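Local coordinates for protein caprin-2 (PDB 4OUS) that probably takes part in canonical Wnt signalling through a C1q domain that assembles as a trimer, at residues Gly35-Thr40 with Thr46-Gly51. The protein carries 1 engineered substitution. Sequence-based numbering, arbitrary orientation.
Sequences GDMFDT and TCPATG
CG and SD of Met-37 pack over one face of the puckered Pro-48 ring in an apolar contact, CG of Met-37 3.7 Å from CG of Pro-48 and SD 3.8 Å from CB of Pro-48. Beyond this contact the proline also touches Val-6 and Tyr-53. Bends of like sign at chi2 (-45°) and chi3 curl the methionine chain past the carbonyl oxygen of Thr-46, which faces the inside of the bend. CB of Met-37 is 3.2 Å from Thr-46 O, and CE of Met-37 comes equally near to that oxygen. The same methyl meets the threonine at CB, the two side chains crossing at about a right angle. In the jelly-roll sandwich of the C1q/TNF family, this is where the short antiparallel hairpin of strands 38-39 and 44-46 opens out before strand 51-60. The backbone hydrogen bond between the segments is nearly straight at the hydrogen: Thr-46 N donates to Met-37 O over 3.0 Å, with an N-H...O angle of 168° and the donor tilted from the carbonyl plane. A water gives Met-37 O a second donor, at 3.1 Å, and bridges it to Thr-46 OG1, 2.7 Å from the water; Gln-107 NE2 also bonds that hydroxyl.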
ATOM      1  N   GLY A  35       7.314 -16.146 -13.711  1.00  9.33           N
ATOM      2  CA  GLY A  35       6.478 -17.322 -13.558  1.00 11.07           C
ATOM      3  C   GLY A  35       5.329 -17.408 -14.549  1.00  9.00           C
ATOM      4  O   GLY A  35       4.677 -18.448 -14.639  1.00 10.45           O
ATOM      5  N   ASP A  36       5.083 -16.326 -15.287  1.00  8.94           N
ATOM      6  CA  ASP A  36       4.061 -16.292 -16.339  1.00  9.49           C
ATOM      7  C   ASP A  36       2.657 -16.583 -15.838  1.00  9.39           C
ATOM      8  O   ASP A  36       1.835 -17.120 -16.583  1.00 13.42           O
ATOM      9  CB  ASP A  36       4.389 -17.287 -17.456  1.00 10.88           C
ATOM     10  CG  ASP A  36       5.772 -17.107 -18.002  1.00 16.74           C
ATOM     11  OD1 ASP A  36       5.952 -16.206 -18.849  1.00 17.51           O
ATOM     12  OD2 ASP A  36       6.675 -17.864 -17.587  1.00 20.02           O
ATOM     13  N   MET A  37       2.363 -16.227 -14.597  1.00  8.12           N
ATOM     14  CA  MET A  37       1.102 -16.641 -14.000  1.00  9.09           C
ATOM     15  C   MET A  37       0.010 -15.565 -13.992  1.00  8.15           C
ATOM     16  O   MET A  37      -1.132 -15.861 -13.624  1.00  9.95           O
ATOM     17  CB  MET A  37       1.348 -17.142 -12.572  1.00  9.30           C
ATOM     18  CG  MET A  37       2.314 -18.328 -12.446  1.00 12.57           C
ATOM     19  SD  MET A  37       2.071 -19.670 -13.617  1.00 18.00           S
ATOM     20  CE  MET A  37       0.391 -20.043 -13.257  1.00 11.74           C
ATOM     21  N   PHE A  38       0.332 -14.334 -14.386  1.00  7.76           N
ATOM     22  CA  PHE A  38      -0.707 -13.325 -14.552  1.00  7.59           C
ATOM     23  C   PHE A  38      -1.197 -13.314 -15.990  1.00  8.11           C
ATOM     24  O   PHE A  38      -0.393 -13.338 -16.922  1.00  9.77           O
ATOM     25  CB  PHE A  38      -0.212 -11.932 -14.169  1.00  8.49           C
ATOM     26  CG  PHE A  38      -1.305 -10.904 -14.133  1.00  7.85           C
ATOM     27  CD1 PHE A  38      -2.164 -10.838 -13.050  1.00  8.59           C
ATOM     28  CD2 PHE A  38      -1.493 -10.018 -15.183  1.00  8.44           C
ATOM     29  CE1 PHE A  38      -3.175  -9.901 -13.002  1.00  9.41           C
ATOM     30  CE2 PHE A  38      -2.502  -9.067 -15.136  1.00  8.83           C
ATOM     31  CZ  PHE A  38      -3.344  -9.013 -14.045  1.00  8.76           C
ATOM     32  N   ASP A  39      -2.516 -13.280 -16.156  1.00  7.84           N
ATOM     33  CA  ASP A  39      -3.154 -13.205 -17.463  1.00  9.75           C
ATOM     34  C   ASP A  39      -3.793 -11.833 -17.658  1.00  9.01           C
ATOM     35  O   ASP A  39      -4.743 -11.483 -16.960  1.00  9.72           O
ATOM     36  CB  ASP A  39      -4.201 -14.307 -17.597  1.00  9.90           C
ATOM     37  CG  ASP A  39      -4.904 -14.277 -18.934  1.00 12.18           C
ATOM     38  OD1 ASP A  39      -4.259 -14.620 -19.945  1.00 17.10           O
ATOM     39  OD2 ASP A  39      -6.097 -13.916 -18.977  1.00 16.76           O
ATOM     40  N   THR A  40      -3.275 -11.053 -18.601  1.00  9.97           N
ATOM     41  CA  THR A  40      -3.727  -9.674 -18.761  1.00  9.91           C
ATOM     42  C   THR A  40      -5.198  -9.546 -19.154  1.00 11.11           C
ATOM     43  O   THR A  40      -5.892  -8.651 -18.677  1.00 13.75           O
ATOM     44  CB  THR A  40      -2.887  -8.928 -19.813  1.00 11.68           C
ATOM     45  OG1 THR A  40      -2.931  -9.635 -21.057  1.00 14.50           O
ATOM     46  CG2 THR A  40      -1.452  -8.792 -19.353  1.00 12.62           C
ATOM     47  N   THR A  46      -2.921 -16.902 -11.510  1.00  7.96           N
ATOM     48  CA  THR A  46      -3.128 -18.299 -11.151  1.00  9.15           C
ATOM     49  C   THR A  46      -1.970 -18.781 -10.295  1.00  8.32           C
ATOM     50  O   THR A  46      -0.805 -18.618 -10.658  1.00  9.99           O
ATOM     51  CB  THR A  46      -3.269 -19.178 -12.399  1.00 10.47           C
ATOM     52  OG1 THR A  46      -4.396 -18.725 -13.156  1.00 12.19           O
ATOM     53  CG2 THR A  46      -3.493 -20.631 -12.012  1.00 12.29           C
ATOM     54  N   CYS A  47      -2.294 -19.372  -9.151  1.00  8.59           N
ATOM     55  CA  CYS A  47      -1.274 -19.894  -8.258  1.00  9.06           C
ATOM     56  C   CYS A  47      -0.575 -21.106  -8.868  1.00  9.48           C
ATOM     57  O   CYS A  47      -1.230 -22.103  -9.161  1.00 10.12           O
ATOM     58  CB  CYS A  47      -1.903 -20.278  -6.924  1.00  8.99           C
ATOM     59  SG  CYS A  47      -0.773 -21.051  -5.784  1.00 10.06           S
ATOM     60  N   PRO A  48       0.756 -21.036  -9.043  1.00  9.49           N
ATOM     61  CA  PRO A  48       1.485 -22.171  -9.625  1.00 10.07           C
ATOM     62  C   PRO A  48       1.981 -23.176  -8.593  1.00 10.27           C
ATOM     63  O   PRO A  48       2.422 -24.263  -8.961  1.00 12.67           O
ATOM     64  CB  PRO A  48       2.674 -21.498 -10.300  1.00 11.39           C
ATOM     65  CG  PRO A  48       2.973 -20.344  -9.395  1.00 12.25           C
ATOM     66  CD  PRO A  48       1.624 -19.850  -8.906  1.00  9.56           C
ATOM     67  N   ALA A  49       1.931 -22.798  -7.321  1.00 10.43           N
ATOM     68  CA  ALA A  49       2.490 -23.615  -6.259  1.00 11.53           C
ATOM     69  C   ALA A  49       1.895 -23.177  -4.941  1.00 10.30           C
ATOM     70  O   ALA A  49       1.866 -21.987  -4.626  1.00 10.77           O
ATOM     71  CB  ALA A  49       4.008 -23.502  -6.228  1.00 15.47           C
ATOM     72  N   THR A  50       1.398 -24.141  -4.183  1.00 11.01           N
ATOM     73  CA  THR A  50       0.812 -23.855  -2.888  1.00 10.59           C
ATOM     74  C   THR A  50       1.809 -23.070  -2.043  1.00 10.07           C
ATOM     75  O   THR A  50       3.005 -23.367  -2.040  1.00 11.12           O
ATOM     76  CB  THR A  50       0.384 -25.162  -2.214  1.00 11.41           C
ATOM     77  OG1 THR A  50      -0.641 -25.763  -3.018  1.00 12.44           O
ATOM     78  CG2 THR A  50      -0.144 -24.928  -0.811  1.00 12.84           C
ATOM     79  N   GLY A  51       1.325 -22.023  -1.383  1.00  9.27           N
ATOM     80  CA  GLY A  51       2.189 -21.176  -0.590  1.00 10.10           C
ATOM     81  C   GLY A  51       1.509 -19.886  -0.188  1.00  8.79           C
ATOM     82  O   GLY A  51       0.326 -19.685  -0.462  1.00  9.89           O
TER
HETATM   83  O   HOH W   1      -3.907 -16.637 -14.859  0.89 12.21           O